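Local atomic coordinates of Exo-arabinanase (Penicillium chrysogenum, PDB entry 3A72), a protein that probably hydrolyses alpha-1,5-linked arabinan from the chain end, releasing arabinose units, and is caught here with arabinobiose bound. Residues Thr10-Pro15 against Trp40-Pro45; Asn332-Leu337 against Asn342-Ser347; Asn75-Arg80 against Leu111-Ile116; Glu29-Pro32 against Leu36-Thr39. One frame throughout, in Å; residues are numbered along the deposited sequence.

Contact 1 (Thr10-Pro15 against Trp40-Pro45). With AHR (alpha-L-arabinofuranose), chain B.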
loop_
_atom_site.group_PDB
_atom_site.type_symbol
_atom_site.label_atom_id
_atom_site.label_comp_id
_atom_site.label_asym_id
_atom_site.label_seq_id
_atom_site.Cartn_x
_atom_site.Cartn_y
_atom_site.Cartn_z
ATOM N N THR A 10 2.709 14.900 13.609
ATOM C CA THR A 10 3.123 13.619 14.163
ATOM C C THR A 10 1.936 12.749 14.552
ATOM O O THR A 10 1.092 13.148 15.361
ATOM C CB THR A 10 3.921 13.808 15.430
ATOM O OG1 THR A 10 4.949 14.672 15.202
ATOM C CG2 THR A 10 4.551 12.505 15.888
ATOM N N ILE A 11 1.862 11.580 13.977
ATOM C CA ILE A 11 0.901 10.587 14.404
ATOM C C ILE A 11 1.467 9.756 15.547
ATOM O O ILE A 11 0.800 9.513 16.552
ATOM C CB ILE A 11 0.489 9.644 13.226
ATOM C CG1 ILE A 11 -0.101 10.460 12.067
ATOM C CG2 ILE A 11 -0.451 8.568 13.743
ATOM C CD1 ILE A 11 -0.621 9.642 10.915
ATOM N N PHE A 12 2.725 9.306 15.384
ATOM C CA PHE A 12 3.393 8.487 16.385
ATOM C C PHE A 12 4.895 8.671 16.300
ATOM O O PHE A 12 5.486 8.521 15.202
ATOM C CB PHE A 12 3.070 7.003 16.162
ATOM C CG PHE A 12 3.764 6.031 17.082
ATOM C CD1 PHE A 12 3.574 6.066 18.434
ATOM C CD2 PHE A 12 4.610 5.073 16.570
ATOM C CE1 PHE A 12 4.155 5.152 19.275
ATOM C CE2 PHE A 12 5.209 4.145 17.389
ATOM C CZ PHE A 12 4.986 4.180 18.741
ATOM N N SER A 13 5.527 8.990 17.414
ATOM C CA SER A 13 6.966 9.039 17.536
ATOM C C SER A 13 7.411 7.874 18.387
ATOM O O SER A 13 7.037 7.817 19.580
ATOM C CB SER A 13 7.451 10.361 18.167
ATOM O OG SER A 13 8.885 10.535 18.029
ATOM N N PRO A 14 8.113 6.905 17.841
ATOM C CA PRO A 14 8.359 5.664 18.559
ATOM C C PRO A 14 9.383 5.849 19.687
ATOM O O PRO A 14 10.299 6.683 19.591
ATOM C CB PRO A 14 8.921 4.744 17.518
ATOM C CG PRO A 14 9.608 5.640 16.528
ATOM C CD PRO A 14 8.679 6.846 16.464
ATOM N N PRO A 15 9.245 5.009 20.722
ATOM C CA PRO A 15 10.268 5.005 21.787
ATOM C C PRO A 15 11.607 4.583 21.254
ATOM O O PRO A 15 11.721 3.787 20.303
ATOM C CB PRO A 15 9.761 3.943 22.742
ATOM C CG PRO A 15 8.373 3.607 22.427
ATOM C CD PRO A 15 8.191 4.045 20.999
ATOM N N TRP A 40 0.964 1.014 10.619
ATOM C CA TRP A 40 2.331 0.888 10.206
ATOM C C TRP A 40 2.914 -0.368 10.818
ATOM O O TRP A 40 2.364 -0.926 11.767
ATOM C CB TRP A 40 3.159 2.132 10.627
ATOM C CG TRP A 40 3.094 2.427 12.082
ATOM C CD1 TRP A 40 3.891 1.936 13.065
ATOM C CD2 TRP A 40 2.136 3.279 12.730
ATOM N NE1 TRP A 40 3.458 2.470 14.252
ATOM C CE2 TRP A 40 2.411 3.281 14.125
ATOM C CE3 TRP A 40 1.078 4.096 12.304
ATOM C CZ2 TRP A 40 1.685 3.986 15.059
ATOM C CZ3 TRP A 40 0.346 4.818 13.229
ATOM C CH2 TRP A 40 0.672 4.780 14.586
ATOM N N GLU A 41 4.034 -0.814 10.284
ATOM C CA GLU A 41 4.889 -1.798 10.912
ATOM C C GLU A 41 5.513 -1.194 12.167
ATOM O O GLU A 41 6.154 -0.130 12.097
ATOM C CB GLU A 41 6.027 -2.223 9.985
ATOM C CG GLU A 41 5.561 -2.887 8.684
ATOM C CD GLU A 41 6.645 -3.126 7.665
ATOM O OE1 GLU A 41 7.820 -2.725 7.908
ATOM O OE2 GLU A 41 6.316 -3.675 6.566
ATOM N N ASN A 42 5.286 -1.850 13.300
ATOM C CA ASN A 42 5.593 -1.298 14.629
ATOM C C ASN A 42 6.600 -2.218 15.283
ATOM O O ASN A 42 6.254 -3.349 15.723
ATOM C CB ASN A 42 4.275 -1.185 15.381
ATOM C CG ASN A 42 4.359 -0.419 16.683
ATOM O OD1 ASN A 42 4.274 -1.021 17.829
ATOM N ND2 ASN A 42 4.535 0.798 16.631
ATOM N N TYR A 43 7.842 -1.796 15.312
ATOM C CA TYR A 43 8.990 -2.669 15.681
ATOM C C TYR A 43 9.261 -2.601 17.184
ATOM O O TYR A 43 10.311 -2.216 17.662
ATOM C CB TYR A 43 10.212 -2.300 14.866
ATOM C CG TYR A 43 10.103 -2.572 13.385
ATOM C CD1 TYR A 43 10.757 -3.651 12.823
ATOM C CD2 TYR A 43 9.336 -1.750 12.537
ATOM C CE1 TYR A 43 10.683 -3.943 11.467
ATOM C CE2 TYR A 43 9.266 -2.051 11.168
ATOM C CZ TYR A 43 9.928 -3.149 10.662
ATOM O OH TYR A 43 9.881 -3.464 9.324
ATOM N N SER A 44 8.279 -3.038 17.942
ATOM C CA SER A 44 8.372 -3.094 19.397
ATOM C C SER A 44 9.264 -4.279 19.779
ATOM O O SER A 44 9.306 -5.306 19.132
ATOM C CB SER A 44 7.006 -3.148 20.005
ATOM O OG SER A 44 6.251 -4.274 19.547
ATOM N N PRO A 45 9.959 -4.155 20.938
ATOM C CA PRO A 45 10.724 -5.305 21.419
ATOM C C PRO A 45 9.831 -6.447 21.829
ATOM O O PRO A 45 8.738 -6.254 22.384
ATOM C CB PRO A 45 11.427 -4.727 22.681
ATOM C CG PRO A 45 11.120 -3.334 22.787
ATOM C CD PRO A 45 10.051 -2.977 21.817
HETATM O O5 AHR B . 8.170 -4.085 4.679
HETATM C C5 AHR B . 9.383 -4.497 5.374
HETATM C C4 AHR B . 10.484 -4.680 4.351
HETATM O O4 AHR B . 10.111 -5.798 3.476
HETATM C C3 AHR B . 11.770 -5.189 4.987
HETATM O O3 AHR B . 12.578 -4.109 5.498
HETATM C C2 AHR B . 12.462 -5.819 3.760
HETATM O O2 AHR B . 13.408 -6.850 4.126
HETATM C C1 AHR B . 11.290 -6.421 2.972
#
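Phe12 and Trp40 meet through their side chains, for the backbones stand well apart, with 9.9 Å between the two CA atoms where the chain turns a corner at Ile11 and strand 36-42 passes by. The two rings lie almost parallel, planes 18° apart, but are slid so far that they barely overlap: the Phe12 ring and the six-membered ring of Trp40 have centroids 5.3 Å from each other. Trp40 CZ2 does most of the touching, 3.5 Å from Phe12 CD2 and equally close to Phe12 CB and CG. With CG between its backbone N and carbonyl carbon (chi1 55°), Trp40 reaches across to this position, and its far end also meets Ile11, whose CG2 methyl lies 3.9 Å from Trp40 CZ3. Asn42 adds the end of its side chain beside the Phe12 ring. Tyr55 and Val344 pack on the indole from outside the two segments. Glu41, between Trp40 and Asn42, sends its side chain elsewhere: Glu41 OE2 accepts a 2.7 Å hydrogen bond from O5 of the bound arabinofuranose and another from Gln82 N, while Tyr43 OH donates to Glu41 OE1 over 2.6 Å from above the carboxylate plane. Ile11 and Phe12 both face Val344 as a classic beta bulge, and the apolar seam joins neighbouring blades of a six-bladed beta-propeller beside its sugar pocket.

Contact 2 (Asn332-Leu337 against Asn342-Ser347)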
loop_
_atom_site.group_PDB
_atom_site.type_symbol
_atom_site.label_atom_id
_atom_site.label_comp_id
_atom_site.label_asym_id
_atom_site.label_seq_id
_atom_site.Cartn_x
_atom_site.Cartn_y
_atom_site.Cartn_z
ATOM N N ASN A 332 1.321 10.479 3.842
ATOM C CA ASN A 332 1.603 9.859 5.152
ATOM C C ASN A 332 2.858 9.040 5.064
ATOM O O ASN A 332 2.895 8.051 4.290
ATOM C CB ASN A 332 0.392 9.010 5.496
ATOM C CG ASN A 332 0.447 8.086 6.666
ATOM O OD1 ASN A 332 1.250 8.229 7.672
ATOM N ND2 ASN A 332 -0.317 7.096 6.655
ATOM N N SER A 333 3.888 9.400 5.805
ATOM C CA SER A 333 5.131 8.648 5.870
ATOM C C SER A 333 5.277 7.945 7.221
ATOM O O SER A 333 4.816 8.443 8.259
ATOM C CB SER A 333 6.349 9.599 5.674
ATOM O OG SER A 333 7.550 8.829 5.674
ATOM N N ALA A 334 6.011 6.823 7.218
ATOM C CA ALA A 334 6.442 6.159 8.441
ATOM C C ALA A 334 7.939 6.008 8.497
ATOM O O ALA A 334 8.459 5.247 9.338
ATOM C CB ALA A 334 5.738 4.814 8.659
ATOM N N GLY A 335 8.683 6.716 7.643
ATOM C CA GLY A 335 10.126 6.686 7.681
ATOM C C GLY A 335 10.753 5.984 6.535
ATOM O O GLY A 335 10.106 5.661 5.533
ATOM N N VAL A 336 12.070 5.766 6.635
ATOM C CA VAL A 336 12.883 5.162 5.569
ATOM C C VAL A 336 13.373 3.804 6.032
ATOM O O VAL A 336 13.450 3.491 7.233
ATOM C CB VAL A 336 14.061 6.073 5.179
ATOM C CG1 VAL A 336 13.535 7.399 4.647
ATOM C CG2 VAL A 336 15.023 6.297 6.343
ATOM N N LEU A 337 13.742 2.938 5.080
ATOM C CA LEU A 337 14.338 1.646 5.395
ATOM C C LEU A 337 15.544 1.843 6.307
ATOM O O LEU A 337 16.406 2.699 6.056
ATOM C CB LEU A 337 14.809 0.973 4.084
ATOM C CG LEU A 337 13.636 0.395 3.226
ATOM C CD1 LEU A 337 14.136 0.068 1.820
ATOM C CD2 LEU A 337 12.992 -0.839 3.854
ATOM N N ASN A 342 13.103 7.308 12.480
ATOM C CA ASN A 342 11.794 7.259 11.840
ATOM C C ASN A 342 10.680 7.682 12.814
ATOM O O ASN A 342 10.764 7.436 14.013
ATOM C CB ASN A 342 11.495 5.851 11.329
ATOM C CG ASN A 342 12.227 5.489 10.076
ATOM O OD1 ASN A 342 13.023 6.245 9.498
ATOM N ND2 ASN A 342 11.935 4.276 9.584
ATOM N N ARG A 343 9.631 8.250 12.230
ATOM C CA ARG A 343 8.382 8.546 12.909
ATOM C C ARG A 343 7.271 8.455 11.896
ATOM O O ARG A 343 7.522 8.459 10.687
ATOM C CB ARG A 343 8.418 9.930 13.610
ATOM C CG ARG A 343 8.779 11.043 12.646
ATOM C CD ARG A 343 8.892 12.360 13.422
ATOM N NE ARG A 343 7.772 13.215 13.453
ATOM C CZ ARG A 343 7.346 13.938 12.416
ATOM N NH1 ARG A 343 8.040 13.762 11.285
ATOM N NH2 ARG A 343 6.386 14.793 12.294
ATOM N N VAL A 344 6.041 8.405 12.389
ATOM C CA VAL A 344 4.867 8.378 11.535
ATOM C C VAL A 344 4.279 9.771 11.524
ATOM O O VAL A 344 3.944 10.313 12.577
ATOM C CB VAL A 344 3.832 7.343 12.023
ATOM C CG1 VAL A 344 2.716 7.265 10.996
ATOM C CG2 VAL A 344 4.481 5.995 12.256
ATOM N N SER A 345 4.164 10.359 10.327
ATOM C CA SER A 345 3.689 11.728 10.161
ATOM C C SER A 345 2.727 11.801 8.981
ATOM O O SER A 345 2.664 10.925 8.116
ATOM C CB SER A 345 4.840 12.695 10.008
ATOM O OG SER A 345 5.546 12.506 8.823
ATOM N N VAL A 346 2.020 12.936 8.919
ATOM C CA VAL A 346 1.090 13.168 7.851
ATOM C C VAL A 346 1.001 14.661 7.528
ATOM O O VAL A 346 1.052 15.514 8.412
ATOM C CB VAL A 346 -0.304 12.602 8.233
ATOM C CG1 VAL A 346 -0.895 13.303 9.441
ATOM C CG2 VAL A 346 -1.274 12.626 7.072
ATOM N N SER A 347 0.871 14.920 6.216
ATOM C CA SER A 347 0.524 16.248 5.712
ATOM C C SER A 347 -0.786 16.135 4.927
ATOM O O SER A 347 -1.115 15.073 4.419
ATOM C CB SER A 347 1.627 16.801 4.840
ATOM O OG SER A 347 2.860 16.923 5.532
#
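Ser333 and Ser345 form the close-knit centre of this antiparallel hairpin, a hydrogen-bonded pair in which each backbone N meets the other residue's O. The bond from Ser345 N to Ser333 O is 2.9 Å and straight; the return bond from Ser333 N to Ser345 O is 3.0 Å and more bent, at 137°. Beyond it, Ala334 CB rests 4.0 Å from Val344 CG2, and Ser333 OG accepts from Gly335 N over 3.1 Å, an ST turn that takes the chain out of the strand. There the side chain of Asn342 replaces regular strand pairing. With CG anti to its carbonyl carbon (chi1 -76°), it points at the opposite backbone: Asn342 ND2 donates to Val336 O over 2.9 Å, the acceptor lying in the amide plane, whereas Val336 N approaches Asn342 OD1 from above the carbonyl plane at 3.1 Å. Asn342 CG sits just 3.4 Å from Gly335 CA. The looser side starts with partly exposed Val336, which offers one methyl to Asn342, and passes to exposed Leu337, which touches a bound arabinofuranose. Arg343 starts away from the opposite strand, and its NH2 is hydrogen-bonded to Asn8 OD1 and Thr10 OG1. Asn342 ND2 has a further acceptor in Thr23 O, so one buried amide grips both backbone polar groups of Val336, the residue before the sugar-contacting Leu337, and ties the loop to the next blade.

Contact 3 (Asn75-Arg80 against Leu111-Ile116)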
loop_
_atom_site.group_PDB
_atom_site.type_symbol
_atom_site.label_atom_id
_atom_site.label_comp_id
_atom_site.label_asym_id
_atom_site.label_seq_id
_atom_site.Cartn_x
_atom_site.Cartn_y
_atom_site.Cartn_z
ATOM N N ASN A 75 -1.495 -17.088 14.538
ATOM C CA ASN A 75 -0.246 -17.807 14.616
ATOM C C ASN A 75 0.579 -17.541 15.860
ATOM O O ASN A 75 1.424 -18.343 16.235
ATOM C CB ASN A 75 0.643 -17.456 13.423
ATOM C CG ASN A 75 0.068 -17.881 12.088
ATOM O OD1 ASN A 75 -0.604 -18.909 11.961
ATOM N ND2 ASN A 75 0.370 -17.093 11.063
ATOM N N GLY A 76 0.429 -16.379 16.471
ATOM C CA GLY A 76 1.237 -15.985 17.568
ATOM C C GLY A 76 2.650 -15.559 17.197
ATOM O O GLY A 76 3.484 -15.404 18.082
ATOM N N TYR A 77 2.933 -15.391 15.937
ATOM C CA TYR A 77 4.257 -15.032 15.426
ATOM C C TYR A 77 4.532 -13.551 15.588
ATOM O O TYR A 77 5.668 -13.125 15.905
ATOM C CB TYR A 77 4.436 -15.388 13.962
ATOM C CG TYR A 77 4.228 -16.833 13.563
ATOM C CD1 TYR A 77 4.279 -17.880 14.478
ATOM C CD2 TYR A 77 3.935 -17.171 12.248
ATOM C CE1 TYR A 77 4.070 -19.190 14.075
ATOM C CE2 TYR A 77 3.715 -18.449 11.833
ATOM C CZ TYR A 77 3.772 -19.454 12.737
ATOM O OH TYR A 77 3.528 -20.751 12.290
ATOM N N GLY A 78 3.510 -12.739 15.308
ATOM C CA GLY A 78 3.628 -11.279 15.230
ATOM C C GLY A 78 3.122 -10.788 13.882
ATOM O O GLY A 78 3.508 -11.310 12.835
ATOM N N LEU A 79 2.240 -9.781 13.949
ATOM C CA LEU A 79 1.803 -9.087 12.701
ATOM C C LEU A 79 2.837 -8.033 12.426
ATOM O O LEU A 79 2.873 -6.975 13.075
ATOM C CB LEU A 79 0.398 -8.536 12.847
ATOM C CG LEU A 79 -0.697 -9.558 13.109
ATOM C CD1 LEU A 79 -2.078 -8.921 12.984
ATOM C CD2 LEU A 79 -0.563 -10.811 12.204
ATOM N N ARG A 80 3.765 -8.368 11.544
ATOM C CA ARG A 80 5.070 -7.744 11.477
ATOM C C ARG A 80 5.304 -6.810 10.321
ATOM O O ARG A 80 5.860 -5.718 10.492
ATOM C CB ARG A 80 6.157 -8.850 11.490
ATOM C CG ARG A 80 7.575 -8.316 11.685
ATOM C CD ARG A 80 8.620 -9.470 11.797
ATOM N NE ARG A 80 8.213 -10.430 12.825
ATOM C CZ ARG A 80 8.372 -10.307 14.115
ATOM N NH1 ARG A 80 9.104 -9.295 14.616
ATOM N NH2 ARG A 80 7.844 -11.200 14.934
ATOM N N LEU A 111 12.182 -14.467 11.112
ATOM C CA LEU A 111 11.977 -14.156 9.696
ATOM C C LEU A 111 11.849 -15.420 8.858
ATOM O O LEU A 111 12.042 -15.387 7.631
ATOM C CB LEU A 111 13.031 -13.209 9.116
ATOM C CG LEU A 111 13.196 -11.901 9.869
ATOM C CD1 LEU A 111 14.218 -11.022 9.131
ATOM C CD2 LEU A 111 11.905 -11.130 10.076
ATOM N N SER A 112 11.468 -16.551 9.453
ATOM C CA SER A 112 11.528 -17.814 8.733
ATOM C C SER A 112 10.373 -18.057 7.782
ATOM O O SER A 112 10.488 -18.958 6.937
ATOM C CB SER A 112 11.602 -18.974 9.733
ATOM O OG SER A 112 10.481 -18.981 10.616
ATOM N N SER A 113 9.291 -17.327 7.876
ATOM C CA SER A 113 8.112 -17.549 7.043
ATOM C C SER A 113 7.325 -16.260 6.917
ATOM O O SER A 113 7.510 -15.346 7.698
ATOM C CB SER A 113 7.249 -18.665 7.620
ATOM O OG SER A 113 6.817 -18.370 8.941
ATOM N N THR A 114 6.419 -16.265 5.947
ATOM C CA THR A 114 5.492 -15.165 5.675
ATOM C C THR A 114 4.082 -15.703 5.541
ATOM O O THR A 114 3.882 -16.799 5.021
ATOM C CB THR A 114 5.934 -14.401 4.401
ATOM O OG1 THR A 114 6.250 -15.351 3.361
ATOM C CG2 THR A 114 7.128 -13.531 4.653
ATOM N N ASP A 115 3.094 -14.955 5.998
ATOM C CA ASP A 115 1.716 -15.402 5.961
ATOM C C ASP A 115 0.824 -14.171 5.945
ATOM O O ASP A 115 0.642 -13.503 6.982
ATOM C CB ASP A 115 1.415 -16.287 7.150
ATOM C CG ASP A 115 0.063 -16.866 7.216
ATOM O OD1 ASP A 115 -0.775 -16.714 6.330
ATOM O OD2 ASP A 115 -0.216 -17.592 8.248
ATOM N N ILE A 116 0.288 -13.848 4.781
ATOM C CA ILE A 116 -0.637 -12.718 4.636
ATOM C C ILE A 116 -1.978 -13.181 5.146
ATOM O O ILE A 116 -2.606 -14.089 4.547
ATOM C CB ILE A 116 -0.708 -12.213 3.195
ATOM C CG1 ILE A 116 0.640 -11.714 2.722
ATOM C CG2 ILE A 116 -1.778 -11.144 3.087
ATOM C CD1 ILE A 116 0.699 -11.443 1.225
#
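Two first torsions bring Asn75 and Asp115 together: Asn75 carries CG opposite its carbonyl carbon (chi1 -64°), and Asp115 extends CG away from its own backbone N (chi1 -177°), although Asn75 CA and Asp115 CA are 9.2 Å apart. Asn75 ND2 then donates an almost straight hydrogen bond to Asp115 OD2, 2.9 Å long, with the amide and carboxylate planes turned 37° from each other. The position of OD2 is less certain than the rest, so the length of this bond deserves caution. The stronger partner of this amide is Ser106 OG, also hydrogen-bonded to ND2, which helps fix its rotation. Behind it, Asn75 CB sits 3.4 Å above the Tyr77 ring, over its centre, and Tyr77 CE2 comes to 4.2 Å from Ser113 OG.

At the other end, Arg80 runs out extended and bends at chi3, crossing Leu111 at about a right angle, so that Arg80 CD meets the Leu111 CD2 methyl at 4.1 Å. Its guanidinium group is held mainly from elsewhere, NE by Ile107 O and NH2 by a salt bridge to Glu46. Within its own segment Arg80 NH2 makes a weak bond to Tyr77 O, 3.1 Å long.

The backbone of Gly78 and Arg80 pairs with Ile107 and Ser105, which places the end of strand 100-106 between the two segments. Side chains thus reach past strand 100-106 to strand 114-121 and the loop before it, packing the link between successive blades of the beta-propeller against the later of those blades.

Contact 4 (Glu29-Pro32 against Leu36-Thr39)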
loop_
_atom_site.group_PDB
_atom_site.type_symbol
_atom_site.label_atom_id
_atom_site.label_comp_id
_atom_site.label_asym_id
_atom_site.label_seq_id
_atom_site.Cartn_x
_atom_site.Cartn_y
_atom_site.Cartn_z
ATOM N N GLU A 29 -6.736 4.539 6.021
ATOM C CA GLU A 29 -8.066 4.420 5.428
ATOM C C GLU A 29 -8.903 5.602 5.898
ATOM O O GLU A 29 -8.683 6.113 6.986
ATOM C CB GLU A 29 -8.733 3.084 5.772
ATOM C CG GLU A 29 -10.091 2.780 5.186
ATOM C CD GLU A 29 -10.111 2.807 3.678
ATOM O OE1 GLU A 29 -10.335 1.805 2.931
ATOM O OE2 GLU A 29 -10.006 3.949 3.186
ATOM N N GLN A 30 -9.872 6.000 5.096
ATOM C CA GLN A 30 -10.891 6.957 5.500
ATOM C C GLN A 30 -12.218 6.180 5.535
ATOM O O GLN A 30 -12.615 5.566 4.559
ATOM C CB GLN A 30 -10.991 8.156 4.557
ATOM C CG GLN A 30 -12.030 9.119 5.078
ATOM C CD GLN A 30 -12.145 10.370 4.251
ATOM O OE1 GLN A 30 -12.104 10.364 3.010
ATOM N NE2 GLN A 30 -12.286 11.517 4.925
ATOM N N LEU A 31 -12.868 6.219 6.682
ATOM C CA LEU A 31 -14.148 5.556 6.858
ATOM C C LEU A 31 -15.240 6.422 6.236
ATOM O O LEU A 31 -15.054 7.629 6.001
ATOM C CB LEU A 31 -14.409 5.318 8.335
ATOM C CG LEU A 31 -13.344 4.538 9.068
ATOM C CD1 LEU A 31 -13.882 4.192 10.452
ATOM C CD2 LEU A 31 -12.911 3.274 8.333
ATOM N N PRO A 32 -16.400 5.868 5.919
ATOM C CA PRO A 32 -17.468 6.682 5.264
ATOM C C PRO A 32 -17.847 7.952 6.032
ATOM O O PRO A 32 -18.138 8.950 5.335
ATOM C CB PRO A 32 -18.643 5.694 5.173
ATOM C CG PRO A 32 -17.900 4.383 4.921
ATOM C CD PRO A 32 -16.735 4.436 5.895
ATOM N N LEU A 36 -10.296 9.211 9.840
ATOM C CA LEU A 36 -9.053 8.681 9.294
ATOM C C LEU A 36 -8.434 7.686 10.270
ATOM O O LEU A 36 -8.331 7.973 11.469
ATOM C CB LEU A 36 -8.072 9.808 9.064
ATOM C CG LEU A 36 -8.505 10.998 8.330
ATOM C CD1 LEU A 36 -7.373 12.006 8.170
ATOM C CD2 LEU A 36 -9.095 10.664 6.968
ATOM N N LEU A 37 -7.983 6.562 9.731
ATOM C CA LEU A 37 -7.220 5.564 10.487
ATOM C C LEU A 37 -5.872 5.378 9.853
ATOM O O LEU A 37 -5.745 5.403 8.602
ATOM C CB LEU A 37 -7.950 4.218 10.493
ATOM C CG LEU A 37 -9.373 4.193 11.090
ATOM C CD1 LEU A 37 -9.898 2.790 11.017
ATOM C CD2 LEU A 37 -9.354 4.682 12.488
ATOM N N ALA A 38 -4.864 5.168 10.687
ATOM C CA ALA A 38 -3.498 4.964 10.252
ATOM C C ALA A 38 -2.917 3.759 10.990
ATOM O O ALA A 38 -3.200 3.516 12.160
ATOM C CB ALA A 38 -2.653 6.194 10.527
ATOM N N THR A 39 -2.055 3.034 10.283
ATOM C CA THR A 39 -1.272 1.941 10.831
ATOM C C THR A 39 0.087 1.889 10.144
ATOM O O THR A 39 0.388 2.664 9.208
ATOM C CB THR A 39 -2.039 0.611 10.696
ATOM O OG1 THR A 39 -1.394 -0.398 11.481
ATOM C CG2 THR A 39 -2.073 0.113 9.273
#
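Glu29 pairs with Leu37 near the turn of a beta hairpin, strands 23-30 and 36-42, the first two strands of one propeller blade. Glu29 N donates to Leu37 O and Leu37 N returns a bond to Glu29 O; both are 2.9 Å long, the second nearly straight at 175°. The carboxylate of Glu29 leads away from Leu37 and curls back along its own chain, where Glu29 OE2 takes Gln30 N on its anti lone pair at 2.8 Å. This oxygen also forms a salt bridge with Arg319, while Glu29 OE1 accepts from Ser87 N, so one side chain reaches both flanking blades and its two oxygens are held by three partners. Gln30 comes next, on the other face of the sheet together with Leu36. Its CG is anti to the backbone N and the chain runs on extended (chi2 177°), crossing Leu36 at a slant with Gln30 CG 3.8 Å from Leu36 CD2. The amide beyond is tethered by Ser322 N at OE1 and by Glu323 and the turn residue Gly34 at NE2. Leu31, where the strand has ended, swings the end of its side chain to Leu37, on the face that Leu37 shares with Glu29, and Leu100 of strand 100-106 packs on Leu31 and Leu37. There two methyls meet, Leu31 CD2 lying 4.1 Å from Leu37 CD1.

Overall arrangement
The four contacts lie in three successive blades of the six-bladed beta-propeller. Contact 4 falls within the chain span of contact 1, contact 3 follows, and contact 2 comes last, near the C-terminus. Contacts 1 and 4 share strand 36-42, with centres about 17 Å apart. Contact 2 touches contact 1, about 10 Å centre to centre: strand 344-350 pairs with N-terminal strand 6-10 in one sheet, so the chain ends close the ring, and Val344 bonds backbone to Ile11 and Phe12. Contact 3, in the next blade, touches contact 1 through Arg80 O and Glu41 CG. Contacts 1 and 2 each contribute a residue, Glu41 and Leu337, to the sugar pocket.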